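Side-chain contacts in putative hydrolase YdeN (Bacillus subtilis, PDB 1UXO), which probably acts as a serine hydrolase of the alpha/beta-hydrolase class, with no particular substrate assigned: residues Trp24-Leu29 with Val34-Leu39; Glu50-Thr55 with Asp112-Gly117; Phe119-Ile124 with Ala151-Ala156; Gly165-Leu168 with Gly172-Ser175. The protein carries 2 engineered substitutions. All coordinates share one frame; numbering follows the deposited sequence.

Four contacts illustrate how chemistry follows position in an alpha/beta sheet protein. Contacts 1 and 2 are buried, whereas contacts 3 and 4 are only partly so. Contact 1 joins a helix to an edge strand through aliphatic groups and water; contact 3, on the opposite side of the chain's centre, joins the ends of two helices through an imidazole, an amide and isoleucines. Contacts 2 and 4 each turn on an edge-to-face aromatic pair, one between a helix and a distant loop, the other inside the loop that carries a predicted catalytic histidine. Contact 1 touches contact 4 through Trp24, and contact 2 touches contact 3 through Phe119, although no two contacts share a helix or strand.

Contact 1: residues Trp24-Leu29 with Val34-Leu39; sequences WLKKRL and VQADIL
The beta-alpha-beta crossover made of strand 6-10, helix 22-31 and strand 35-39 sets Lys26 and Leu29, almost one helical turn apart, against Val34, Ala36 and Ile38. Over the short segments, helix and strand run nearly antiparallel, at 166°, since the chain reverses after the helix before entering the strand. Leu29 carries the apolar part. Its CG sits beside the backbone N (chi1 -76°), which lets the two methyl branches part, one to the strand and one to the residue leading into it: CD1 meets Ala36 CB at 3.8 Å, while CD2 reaches the CG1 branch of Val34 at 4.1 Å. The single methyl of Ala36 allows a close approach, and the axes come within 7.5 Å of each other.

Lys26 behaves differently. With CG anti to the backbone N (chi1 173°) and the rest of the chain extended, its methylenes travel across the strand; CE lies 3.3 Å from Ala36 O and CD 4.0 Å from CD1 of Ile38. The ammonium group then shares a water with Ile38 N, both donating to it. A second water donates to Lys26 O and Val34 O and accepts weakly from Ala36 N, tying helix to strand where no direct bond does so. Nearer the turn a direct link exists, Val34 N to Leu29 O at 2.9 Å.

Tyr180 and Leu183 of helix 177-188 also touch Leu29, while strand 35-39 pairs with strand 6-10 through bonds such as Asp37 with Ile9. A greasy helix face on an edge strand, with a lysine reaching out to water at the margin, completes the crossover unit of a parallel alpha/beta sheet.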
loop_
_atom_site.group_PDB
_atom_site.type_symbol
_atom_site.label_atom_id
_atom_site.label_comp_id
_atom_site.label_asym_id
_atom_site.label_seq_id
_atom_site.Cartn_x
_atom_site.Cartn_y
_atom_site.Cartn_z
ATOM N N TRP A 24 -7.615 -3.182 12.846
ATOM C CA TRP A 24 -8.136 -4.562 12.676
ATOM C C TRP A 24 -7.068 -5.501 12.065
ATOM O O TRP A 24 -6.875 -6.648 12.514
ATOM C CB TRP A 24 -9.378 -4.580 11.844
ATOM C CG TRP A 24 -9.974 -5.983 11.680
ATOM C CD1 TRP A 24 -10.885 -6.562 12.488
ATOM C CD2 TRP A 24 -9.689 -6.920 10.658
ATOM N NE1 TRP A 24 -11.195 -7.810 12.029
ATOM C CE2 TRP A 24 -10.438 -8.067 10.923
ATOM C CE3 TRP A 24 -8.847 -6.917 9.541
ATOM C CZ2 TRP A 24 -10.401 -9.195 10.095
ATOM C CZ3 TRP A 24 -8.809 -8.060 8.711
ATOM C CH2 TRP A 24 -9.561 -9.169 9.015
ATOM N N LEU A 25 -6.416 -5.032 11.016
ATOM C CA LEU A 25 -5.440 -5.898 10.328
ATOM C C LEU A 25 -4.253 -6.237 11.239
ATOM O O LEU A 25 -3.837 -7.399 11.319
ATOM C CB LEU A 25 -4.978 -5.239 9.054
ATOM C CG LEU A 25 -3.912 -5.970 8.251
ATOM C CD1 LEU A 25 -4.397 -7.329 7.844
ATOM C CD2 LEU A 25 -3.676 -5.174 6.999
ATOM N N LYS A 26 -3.705 -5.247 11.934
ATOM C CA LYS A 26 -2.636 -5.503 12.889
ATOM C C LYS A 26 -3.004 -6.570 13.920
ATOM O O LYS A 26 -2.226 -7.530 14.128
ATOM C CB LYS A 26 -2.222 -4.194 13.555
ATOM C CG LYS A 26 -1.228 -4.322 14.703
ATOM C CD LYS A 26 -0.735 -3.012 15.266
ATOM C CE LYS A 26 0.353 -3.236 16.335
ATOM N NZ LYS A 26 0.374 -2.033 17.141
ATOM N N LYS A 27 -4.166 -6.417 14.556
ATOM C CA LYS A 27 -4.638 -7.362 15.570
ATOM C C LYS A 27 -4.966 -8.751 14.996
ATOM O O LYS A 27 -4.704 -9.771 15.646
ATOM C CB LYS A 27 -5.825 -6.795 16.378
ATOM C CG LYS A 27 -5.570 -5.494 17.142
ATOM C CD LYS A 27 -6.954 -4.854 17.542
ATOM C CE LYS A 27 -6.965 -3.300 17.774
ATOM N NZ LYS A 27 -8.373 -2.575 17.515
ATOM N N ARG A 28 -5.463 -8.813 13.758
ATOM C CA ARG A 28 -5.781 -10.102 13.125
ATOM C C ARG A 28 -4.472 -10.890 12.857
ATOM O O ARG A 28 -4.390 -12.088 13.077
ATOM C CB ARG A 28 -6.633 -9.902 11.886
ATOM C CG ARG A 28 -6.927 -11.189 11.141
ATOM C CD ARG A 28 -7.846 -12.151 11.996
ATOM N NE ARG A 28 -8.032 -13.416 11.313
ATOM C CZ ARG A 28 -7.187 -14.435 11.372
ATOM N NH1 ARG A 28 -6.117 -14.368 12.150
ATOM N NH2 ARG A 28 -7.458 -15.558 10.710
ATOM N N LEU A 29 -3.447 -10.166 12.439
ATOM C CA LEU A 29 -2.130 -10.740 12.230
ATOM C C LEU A 29 -1.501 -11.224 13.537
ATOM O O LEU A 29 -0.885 -12.310 13.594
ATOM C CB LEU A 29 -1.256 -9.732 11.474
ATOM C CG LEU A 29 -1.548 -9.602 9.965
ATOM C CD1 LEU A 29 -0.906 -8.329 9.403
ATOM C CD2 LEU A 29 -1.057 -10.854 9.202
ATOM N N VAL A 34 1.943 -13.049 13.992
ATOM C CA VAL A 34 2.661 -12.225 13.007
ATOM C C VAL A 34 2.706 -10.759 13.435
ATOM O O VAL A 34 1.662 -10.137 13.748
ATOM C CB VAL A 34 2.030 -12.330 11.618
ATOM C CG1 VAL A 34 2.740 -11.405 10.595
ATOM C CG2 VAL A 34 1.987 -13.813 11.120
ATOM N N GLN A 35 3.931 -10.230 13.438
ATOM C CA GLN A 35 4.220 -8.890 13.865
ATOM C C GLN A 35 3.862 -7.929 12.720
ATOM O O GLN A 35 4.339 -8.079 11.616
ATOM C CB GLN A 35 5.730 -8.774 14.237
ATOM C CG GLN A 35 6.155 -7.386 14.752
ATOM C CD GLN A 35 5.346 -6.953 15.928
ATOM O OE1 GLN A 35 5.033 -7.774 16.810
ATOM N NE2 GLN A 35 4.942 -5.700 15.937
ATOM N N ALA A 36 3.007 -6.970 13.028
ATOM C CA ALA A 36 2.577 -5.899 12.112
ATOM C C ALA A 36 2.679 -4.578 12.845
ATOM O O ALA A 36 2.378 -4.485 14.035
ATOM C CB ALA A 36 1.180 -6.122 11.675
ATOM N N ASP A 37 3.183 -3.587 12.134
ATOM C CA ASP A 37 3.336 -2.214 12.628
ATOM C C ASP A 37 2.719 -1.243 11.629
ATOM O O ASP A 37 3.028 -1.284 10.455
ATOM C CB ASP A 37 4.801 -1.915 12.888
ATOM C CG ASP A 37 5.346 -2.803 14.024
ATOM O OD1 ASP A 37 5.112 -2.456 15.213
ATOM O OD2 ASP A 37 5.900 -3.915 13.826
ATOM N N ILE A 38 1.777 -0.432 12.106
ATOM C CA ILE A 38 1.173 0.597 11.327
ATOM C C ILE A 38 2.037 1.858 11.397
ATOM O O ILE A 38 2.261 2.395 12.485
ATOM C CB ILE A 38 -0.256 0.911 11.811
ATOM C CG1 ILE A 38 -1.125 -0.371 11.997
ATOM C CG2 ILE A 38 -0.872 1.891 10.819
ATOM C CD1 ILE A 38 -2.261 -0.213 12.930
ATOM N N LEU A 39 2.470 2.347 10.251
ATOM C CA LEU A 39 3.372 3.483 10.204
ATOM C C LEU A 39 2.590 4.748 9.964
ATOM O O LEU A 39 1.854 4.839 8.949
ATOM C CB LEU A 39 4.353 3.316 9.055
ATOM C CG LEU A 39 5.261 2.118 9.162
ATOM C CD1 LEU A 39 6.309 2.171 8.052
ATOM C CD2 LEU A 39 5.925 2.033 10.506
HETATM O O HOH W 1 0.447 -7.797 14.577
HETATM O O HOH W 2 1.510 -0.323 15.011
#

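Contact 2: residues Glu50-Thr55 with Asp112-Gly117; sequences EDWLDT and DEFTQG
Trp52 and Phe114 account for most of the surface buried here, and they meet as a T-shaped pair: the edge of the phenyl ring points at the face of the indole. The planes stand at 81°, and the centroids of the indole's five-membered ring and the phenyl ring are 5.2 Å apart. Two atoms of Phe114 do the touching. CE1 lies 3.8 Å from CE3 of Trp52, and CZ sits over one face, 4.0 Å from CD2 and displaced toward the rim, so the phenyl edge meets the CG-CD2-CE3 side of the indole, not the middle of the ring system. The approach depends in part on Phe114 CG lying beside its own backbone N (chi1 -83°), from where the ring reaches out to helix 49-57.

Beside this apolar meeting, Glu113 adds a polar link. Its OE2 accepts from a water at 2.8 Å, and that water in turn accepts from Glu50 N at 2.9 Å. The same carboxylate oxygen also takes Leu49 N and forms a salt bridge with Arg48, so it gathers donors at the start of the helix, where the helix dipole would probably stabilise its charge.

Elsewhere, Trp52 NE1 donates to Pro42 O, and the indole meets the ring of His11. With an alanine in place of Trp52, the phenyl edge is likely to lose the face it leans on and Pro42 O its indole donor. The side chain of Trp52 is about 8 Å from that of Ser73, a predicted charge-relay residue. The contact thus pairs a buried aromatic pair with a carboxylate suited to a helix start.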
loop_
_atom_site.group_PDB
_atom_site.type_symbol
_atom_site.label_atom_id
_atom_site.label_comp_id
_atom_site.label_asym_id
_atom_site.label_seq_id
_atom_site.Cartn_x
_atom_site.Cartn_y
_atom_site.Cartn_z
ATOM N N GLU A 50 8.661 13.932 -0.404
ATOM C CA GLU A 50 10.004 13.799 0.188
ATOM C C GLU A 50 9.979 13.470 1.679
ATOM O O GLU A 50 10.757 12.693 2.120
ATOM C CB GLU A 50 10.917 15.012 -0.112
ATOM C CG GLU A 50 11.204 15.116 -1.593
ATOM C CD GLU A 50 11.806 13.848 -2.232
ATOM O OE1 GLU A 50 12.737 13.231 -1.610
ATOM O OE2 GLU A 50 11.329 13.483 -3.354
ATOM N N ASP A 51 9.029 14.029 2.418
ATOM C CA ASP A 51 8.918 13.758 3.854
ATOM C C ASP A 51 8.368 12.348 4.100
ATOM O O ASP A 51 8.817 11.685 4.982
ATOM C CB ASP A 51 8.057 14.791 4.538
ATOM C CG ASP A 51 8.646 16.205 4.445
ATOM O OD1 ASP A 51 9.891 16.306 4.487
ATOM O OD2 ASP A 51 7.938 17.266 4.312
ATOM N N TRP A 52 7.435 11.879 3.269
ATOM C CA TRP A 52 6.925 10.509 3.409
ATOM C C TRP A 52 8.101 9.511 3.120
ATOM O O TRP A 52 8.292 8.506 3.877
ATOM C CB TRP A 52 5.710 10.270 2.503
ATOM C CG TRP A 52 4.450 10.821 3.058
ATOM C CD1 TRP A 52 4.293 11.982 3.767
ATOM C CD2 TRP A 52 3.145 10.216 2.988
ATOM N NE1 TRP A 52 2.982 12.134 4.132
ATOM C CE2 TRP A 52 2.253 11.070 3.664
ATOM C CE3 TRP A 52 2.636 9.033 2.409
ATOM C CZ2 TRP A 52 0.887 10.782 3.824
ATOM C CZ3 TRP A 52 1.298 8.742 2.580
ATOM C CH2 TRP A 52 0.430 9.619 3.283
ATOM N N LEU A 53 8.861 9.754 2.040
ATOM C CA LEU A 53 10.032 8.912 1.759
ATOM C C LEU A 53 11.087 8.919 2.874
ATOM O O LEU A 53 11.643 7.871 3.201
ATOM C CB LEU A 53 10.675 9.311 0.419
ATOM C CG LEU A 53 9.804 9.105 -0.838
ATOM C CD1 LEU A 53 10.585 9.573 -2.106
ATOM C CD2 LEU A 53 9.320 7.703 -0.979
ATOM N N ASP A 54 11.347 10.079 3.448
ATOM C CA ASP A 54 12.286 10.187 4.605
ATOM C C ASP A 54 11.783 9.385 5.802
ATOM O O ASP A 54 12.556 8.696 6.433
ATOM C CB ASP A 54 12.505 11.642 5.044
ATOM C CG ASP A 54 13.348 12.432 4.076
ATOM O OD1 ASP A 54 14.070 11.860 3.247
ATOM O OD2 ASP A 54 13.325 13.675 4.070
ATOM N N THR A 55 10.470 9.404 6.084
ATOM C CA THR A 55 9.928 8.572 7.145
ATOM C C THR A 55 10.076 7.092 6.841
ATOM O O THR A 55 10.509 6.299 7.702
ATOM C CB THR A 55 8.467 8.966 7.422
ATOM O OG1 THR A 55 8.406 10.317 7.826
ATOM C CG2 THR A 55 7.896 8.249 8.578
ATOM N N ASP A 112 -0.574 15.672 -6.550
ATOM C CA ASP A 112 0.101 15.310 -7.778
ATOM C C ASP A 112 1.566 15.021 -7.664
ATOM O O ASP A 112 2.085 14.243 -8.463
ATOM C CB ASP A 112 -0.096 16.376 -8.881
ATOM C CG ASP A 112 -1.426 16.270 -9.586
ATOM O OD1 ASP A 112 -2.218 15.322 -9.377
ATOM O OD2 ASP A 112 -1.780 17.149 -10.447
ATOM N N GLU A 113 2.246 15.576 -6.661
ATOM C CA GLU A 113 3.664 15.377 -6.590
ATOM C C GLU A 113 4.016 13.922 -6.294
ATOM O O GLU A 113 5.098 13.488 -6.627
ATOM C CB GLU A 113 4.331 16.324 -5.591
ATOM C CG GLU A 113 4.175 15.975 -4.164
ATOM C CD GLU A 113 4.914 16.972 -3.296
ATOM O OE1 GLU A 113 5.017 18.187 -3.673
ATOM O OE2 GLU A 113 5.375 16.572 -2.255
ATOM N N PHE A 114 3.081 13.174 -5.702
ATOM C CA PHE A 114 3.334 11.763 -5.345
ATOM C C PHE A 114 3.390 10.838 -6.573
ATOM O O PHE A 114 3.976 9.779 -6.497
ATOM C CB PHE A 114 2.275 11.284 -4.368
ATOM C CG PHE A 114 2.568 11.652 -2.935
ATOM C CD1 PHE A 114 3.048 10.716 -2.054
ATOM C CD2 PHE A 114 2.402 12.948 -2.493
ATOM C CE1 PHE A 114 3.287 11.047 -0.769
ATOM C CE2 PHE A 114 2.651 13.296 -1.232
ATOM C CZ PHE A 114 3.097 12.354 -0.349
ATOM N N THR A 115 2.753 11.253 -7.672
ATOM C CA THR A 115 2.661 10.464 -8.897
ATOM C C THR A 115 3.193 11.131 -10.146
ATOM O O THR A 115 3.123 10.558 -11.232
ATOM C CB THR A 115 1.192 10.066 -9.176
ATOM O OG1 THR A 115 0.370 11.250 -9.246
ATOM C CG2 THR A 115 0.625 9.238 -8.050
ATOM N N GLN A 116 3.755 12.309 -10.044
ATOM C CA GLN A 116 4.228 12.929 -11.259
ATOM C C GLN A 116 5.521 12.210 -11.657
ATOM O O GLN A 116 6.327 11.842 -10.797
ATOM C CB GLN A 116 4.375 14.433 -11.125
ATOM C CG GLN A 116 5.655 14.879 -10.712
ATOM C CD GLN A 116 5.711 16.397 -10.534
ATOM O OE1 GLN A 116 6.311 16.860 -9.583
ATOM N NE2 GLN A 116 5.048 17.143 -11.402
ATOM N N GLY A 117 5.578 11.910 -12.933
ATOM C CA GLY A 117 6.684 11.228 -13.549
ATOM C C GLY A 117 6.388 9.738 -13.667
ATOM O O GLY A 117 5.668 9.179 -12.860
HETATM O O HOH W 3 8.082 16.499 -1.702
#

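Contact 3: residues Phe119-Ile124 with Ala151-Ala156; sequences FDHQKI and AQQIDA
His121 and Gln153 form the ring contact of this interface. Gln153 CB lies over one face of the imidazole in a CH-pi interaction, 3.8 Å from the centroid and only 14° off the ring normal. Phe119 O covers the opposite face, 3.6 Å above the plane, and the ring is thereby held between a carbonyl and a methylene. The Gln153 side chain crosses the ring obliquely, its amide plane tilted by 36° to the imidazole.

Water adds the polar contribution. One molecule lies in the ring plane at the imidazole edge, 2.6 Å from His121 NE2, and donates a weak bond to Gln153 OE1.

Aliphatic contact lies deeper, where Ile124 CG2 meets Ile154 CG2 at 3.8 Å. In Ile154, CG1 takes the crowded position between N and the carbonyl carbon (chi1 68°); this puts CG2 beside the backbone N, where it faces Ile124 and comes within 4.1 Å of His121 CD2.

Capping shapes the two helix ends that meet here. Asp120 is the N-cap of helix 121-127, its side-chain OD1 accepting from Lys123 N at 3.3 Å. Helix 144-153 finishes in a Schellman motif: Asp155 has positive phi, and Ala156 N bonds to Ala151 O at 2.9 Å.

The start of one helix therefore meets the end of another, and the chain runs from these helices into the neighbouring parallel strands 128-136 and 157-161, an arrangement that belongs to the alpha/beta-hydrolase fold.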
loop_
_atom_site.group_PDB
_atom_site.type_symbol
_atom_site.label_atom_id
_atom_site.label_comp_id
_atom_site.label_asym_id
_atom_site.label_seq_id
_atom_site.Cartn_x
_atom_site.Cartn_y
_atom_site.Cartn_z
ATOM N N PHE A 119 7.140 5.696 -13.474
ATOM C CA PHE A 119 7.744 4.787 -12.517
ATOM C C PHE A 119 8.580 3.735 -13.314
ATOM O O PHE A 119 8.216 3.325 -14.413
ATOM C CB PHE A 119 6.618 4.054 -11.732
ATOM C CG PHE A 119 5.875 4.925 -10.783
ATOM C CD1 PHE A 119 6.156 4.858 -9.410
ATOM C CD2 PHE A 119 4.951 5.883 -11.226
ATOM C CE1 PHE A 119 5.524 5.697 -8.487
ATOM C CE2 PHE A 119 4.327 6.734 -10.320
ATOM C CZ PHE A 119 4.587 6.631 -8.929
ATOM N N ASP A 120 9.640 3.232 -12.703
ATOM C CA ASP A 120 10.435 2.153 -13.251
ATOM C C ASP A 120 9.754 0.830 -12.812
ATOM O O ASP A 120 9.951 0.303 -11.729
ATOM C CB ASP A 120 11.849 2.235 -12.722
ATOM C CG ASP A 120 12.767 1.134 -13.244
ATOM O OD1 ASP A 120 12.319 0.132 -13.890
ATOM O OD2 ASP A 120 14.009 1.160 -12.986
ATOM N N HIS A 121 8.924 0.318 -13.702
ATOM C CA HIS A 121 8.100 -0.893 -13.401
ATOM C C HIS A 121 8.944 -2.134 -13.127
ATOM O O HIS A 121 8.606 -2.912 -12.270
ATOM C CB HIS A 121 7.017 -1.144 -14.501
ATOM C CG HIS A 121 6.112 0.061 -14.701
ATOM N ND1 HIS A 121 5.835 0.615 -15.933
ATOM C CD2 HIS A 121 5.446 0.819 -13.808
ATOM C CE1 HIS A 121 5.048 1.667 -15.790
ATOM N NE2 HIS A 121 4.807 1.810 -14.504
ATOM N N GLN A 122 10.039 -2.304 -13.877
ATOM C CA GLN A 122 10.871 -3.474 -13.723
ATOM C C GLN A 122 11.523 -3.515 -12.326
ATOM O O GLN A 122 11.596 -4.539 -11.692
ATOM C CB GLN A 122 11.943 -3.526 -14.836
ATOM C CG GLN A 122 12.841 -4.752 -14.733
ATOM C CD GLN A 122 13.841 -4.894 -15.902
ATOM O OE1 GLN A 122 13.769 -4.169 -16.911
ATOM N NE2 GLN A 122 14.780 -5.824 -15.752
ATOM N N LYS A 123 11.959 -2.378 -11.836
ATOM C CA LYS A 123 12.554 -2.290 -10.526
ATOM C C LYS A 123 11.504 -2.664 -9.457
ATOM O O LYS A 123 11.803 -3.389 -8.516
ATOM C CB LYS A 123 13.049 -0.857 -10.306
ATOM C CG LYS A 123 13.611 -0.617 -8.861
ATOM C CD LYS A 123 14.899 -1.450 -8.574
ATOM C CE LYS A 123 15.692 -0.948 -7.287
ATOM N NZ LYS A 123 14.947 -1.281 -6.075
ATOM N N ILE A 124 10.287 -2.143 -9.583
ATOM C CA ILE A 124 9.215 -2.515 -8.655
ATOM C C ILE A 124 8.897 -4.012 -8.674
ATOM O O ILE A 124 8.799 -4.619 -7.619
ATOM C CB ILE A 124 7.949 -1.673 -8.930
ATOM C CG1 ILE A 124 8.285 -0.208 -8.675
ATOM C CG2 ILE A 124 6.762 -2.206 -8.123
ATOM C CD1 ILE A 124 7.309 0.752 -9.344
ATOM N N ALA A 151 -2.004 -2.360 -11.714
ATOM C CA ALA A 151 -1.823 -3.793 -11.628
ATOM C C ALA A 151 -1.173 -4.372 -12.890
ATOM O O ALA A 151 -0.285 -5.227 -12.841
ATOM C CB ALA A 151 -3.130 -4.505 -11.280
ATOM N N GLN A 152 -1.590 -3.885 -14.021
ATOM C CA GLN A 152 -0.942 -4.307 -15.273
ATOM C C GLN A 152 0.501 -3.851 -15.382
ATOM O O GLN A 152 1.386 -4.614 -15.826
ATOM C CB GLN A 152 -1.706 -3.785 -16.488
ATOM C CG GLN A 152 -3.103 -4.303 -16.621
ATOM C CD GLN A 152 -3.975 -3.533 -17.573
ATOM O OE1 GLN A 152 -3.639 -2.396 -17.996
ATOM N NE2 GLN A 152 -5.148 -4.092 -17.858
ATOM N N GLN A 153 0.759 -2.607 -15.044
ATOM C CA GLN A 153 2.107 -2.037 -15.152
ATOM C C GLN A 153 3.141 -2.781 -14.283
ATOM O O GLN A 153 4.320 -2.916 -14.660
ATOM C CB GLN A 153 2.053 -0.578 -14.735
ATOM C CG GLN A 153 1.336 0.276 -15.738
ATOM C CD GLN A 153 1.182 1.691 -15.291
ATOM O OE1 GLN A 153 0.858 1.954 -14.119
ATOM N NE2 GLN A 153 1.435 2.639 -16.216
ATOM N N ILE A 154 2.700 -3.234 -13.109
ATOM C CA ILE A 154 3.582 -3.932 -12.175
ATOM C C ILE A 154 3.274 -5.424 -12.016
ATOM O O ILE A 154 3.720 -6.014 -11.054
ATOM C CB ILE A 154 3.683 -3.232 -10.767
ATOM C CG1 ILE A 154 2.350 -3.309 -9.992
ATOM C CG2 ILE A 154 4.211 -1.782 -10.916
ATOM C CD1 ILE A 154 2.499 -3.014 -8.495
ATOM N N ASP A 155 2.602 -6.033 -12.994
ATOM C CA ASP A 155 2.312 -7.452 -12.980
ATOM C C ASP A 155 1.878 -7.941 -11.591
ATOM O O ASP A 155 2.441 -8.878 -11.015
ATOM C CB ASP A 155 3.485 -8.293 -13.510
ATOM C CG ASP A 155 3.116 -9.753 -13.639
ATOM O OD1 ASP A 155 1.902 -10.042 -13.959
ATOM O OD2 ASP A 155 3.948 -10.708 -13.431
ATOM N N ALA A 156 0.842 -7.282 -11.085
ATOM C CA ALA A 156 0.220 -7.607 -9.805
ATOM C C ALA A 156 -1.151 -8.262 -10.012
ATOM O O ALA A 156 -1.870 -7.893 -10.899
ATOM C CB ALA A 156 0.051 -6.366 -8.981
HETATM O O HOH W 4 2.957 3.198 -13.344
#

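Contact 4: residues Gly165-Leu168 with Gly172-Ser175; sequences GHFL and GFTS
Similar first torsions in Phe167 (chi1 -55°) and Phe173 (chi1 -65°) place each CG beside its own backbone N, and from there the two rings come together across a tight loop. They meet edge to face, with planes at 77° and centroids 5.4 Å apart. Phe167 supplies the edge: its CD1 lies over one face of Phe173, 3.9 Å from CE1 and displaced toward the rim. Phe173 also lies against backbone. Its CB is 3.6 Å from Phe167 C, and its CD2 is 3.7 Å from Phe167 CA.

Leu168 adds a polar closure. Its carbonyl oxygen accepts from Phe173 N at 3.0 Å and lies in the plane of the Phe173 ring at its edge, 3.8 Å from CD2. The same oxygen thus takes the amide hydrogen and borders the ring of a single residue, which is the centre of an inverse gamma turn. Replacing Phe173 by a serine would probably leave the edge of Phe167 without its facing ring and uncover the backbone between Phe167 and Leu168.

Between the two segments, Glu171 OE1 accepts from both His166 N and Leu168 N, and so helps to fix the backbone on either side of Phe167. His166 is predicted to belong to the charge relay system, consistent with the bond from its ND1 to Asp139 OD2. The whole loop connects strand 157-161 to helix 177-188: Phe167 packs on Ile134 and Ser136 of strand 128-136 and on His72 of strand 67-72, while Thr174 and Ser175 touch Trp24 of helix 22-31.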
loop_
_atom_site.group_PDB
_atom_site.type_symbol
_atom_site.label_atom_id
_atom_site.label_comp_id
_atom_site.label_asym_id
_atom_site.label_seq_id
_atom_site.Cartn_x
_atom_site.Cartn_y
_atom_site.Cartn_z
ATOM N N GLY A 165 -16.593 1.208 -1.831
ATOM C CA GLY A 165 -16.321 2.630 -1.676
ATOM C C GLY A 165 -14.840 2.919 -1.960
ATOM O O GLY A 165 -14.329 2.549 -3.013
ATOM N N HIS A 166 -14.167 3.591 -1.026
ATOM C CA HIS A 166 -12.687 3.751 -1.012
ATOM C C HIS A 166 -12.031 3.015 0.223
ATOM O O HIS A 166 -10.912 3.364 0.693
ATOM C CB HIS A 166 -12.380 5.262 -1.108
ATOM C CG HIS A 166 -10.923 5.631 -1.179
ATOM N ND1 HIS A 166 -10.058 5.102 -2.096
ATOM C CD2 HIS A 166 -10.211 6.566 -0.485
ATOM C CE1 HIS A 166 -8.852 5.642 -1.923
ATOM N NE2 HIS A 166 -8.913 6.514 -0.927
ATOM N N PHE A 167 -12.735 1.998 0.751
ATOM C CA PHE A 167 -12.318 1.216 1.914
ATOM C C PHE A 167 -12.031 2.080 3.170
ATOM O O PHE A 167 -11.015 1.919 3.869
ATOM C CB PHE A 167 -11.130 0.313 1.571
ATOM C CG PHE A 167 -11.350 -0.606 0.378
ATOM C CD1 PHE A 167 -12.171 -1.712 0.469
ATOM C CD2 PHE A 167 -10.708 -0.364 -0.819
ATOM C CE1 PHE A 167 -12.351 -2.563 -0.648
ATOM C CE2 PHE A 167 -10.885 -1.187 -1.928
ATOM C CZ PHE A 167 -11.699 -2.284 -1.843
ATOM N N LEU A 168 -12.957 2.989 3.440
ATOM C CA LEU A 168 -12.881 3.906 4.577
ATOM C C LEU A 168 -13.798 3.525 5.744
ATOM O O LEU A 168 -14.871 2.908 5.546
ATOM C CB LEU A 168 -13.288 5.304 4.064
ATOM C CG LEU A 168 -12.518 5.858 2.889
ATOM C CD1 LEU A 168 -13.137 7.213 2.345
ATOM C CD2 LEU A 168 -11.101 6.127 3.380
ATOM N N GLY A 172 -17.903 1.791 6.511
ATOM C CA GLY A 172 -18.010 0.546 7.249
ATOM C C GLY A 172 -16.716 -0.247 7.281
ATOM O O GLY A 172 -16.671 -1.285 7.951
ATOM N N PHE A 173 -15.651 0.220 6.613
ATOM C CA PHE A 173 -14.413 -0.570 6.510
ATOM C C PHE A 173 -13.441 -0.330 7.676
ATOM O O PHE A 173 -12.331 0.188 7.487
ATOM C CB PHE A 173 -13.762 -0.351 5.149
ATOM C CG PHE A 173 -14.612 -0.870 4.007
ATOM C CD1 PHE A 173 -14.531 -2.181 3.626
ATOM C CD2 PHE A 173 -15.507 -0.061 3.344
ATOM C CE1 PHE A 173 -15.335 -2.697 2.604
ATOM C CE2 PHE A 173 -16.320 -0.598 2.302
ATOM C CZ PHE A 173 -16.222 -1.896 1.965
ATOM N N THR A 174 -13.892 -0.702 8.887
ATOM C CA THR A 174 -12.989 -0.903 10.032
ATOM C C THR A 174 -12.371 -2.300 10.106
ATOM O O THR A 174 -11.622 -2.601 11.048
ATOM C CB THR A 174 -13.676 -0.525 11.348
ATOM O OG1 THR A 174 -14.912 -1.209 11.447
ATOM C CG2 THR A 174 -14.044 0.937 11.325
ATOM N N SER A 175 -12.759 -3.157 9.166
ATOM C CA SER A 175 -12.069 -4.379 8.889
ATOM C C SER A 175 -11.968 -4.576 7.375
ATOM O O SER A 175 -12.688 -3.966 6.615
ATOM C CB SER A 175 -12.793 -5.563 9.520
ATOM O OG SER A 175 -14.034 -5.818 8.844
#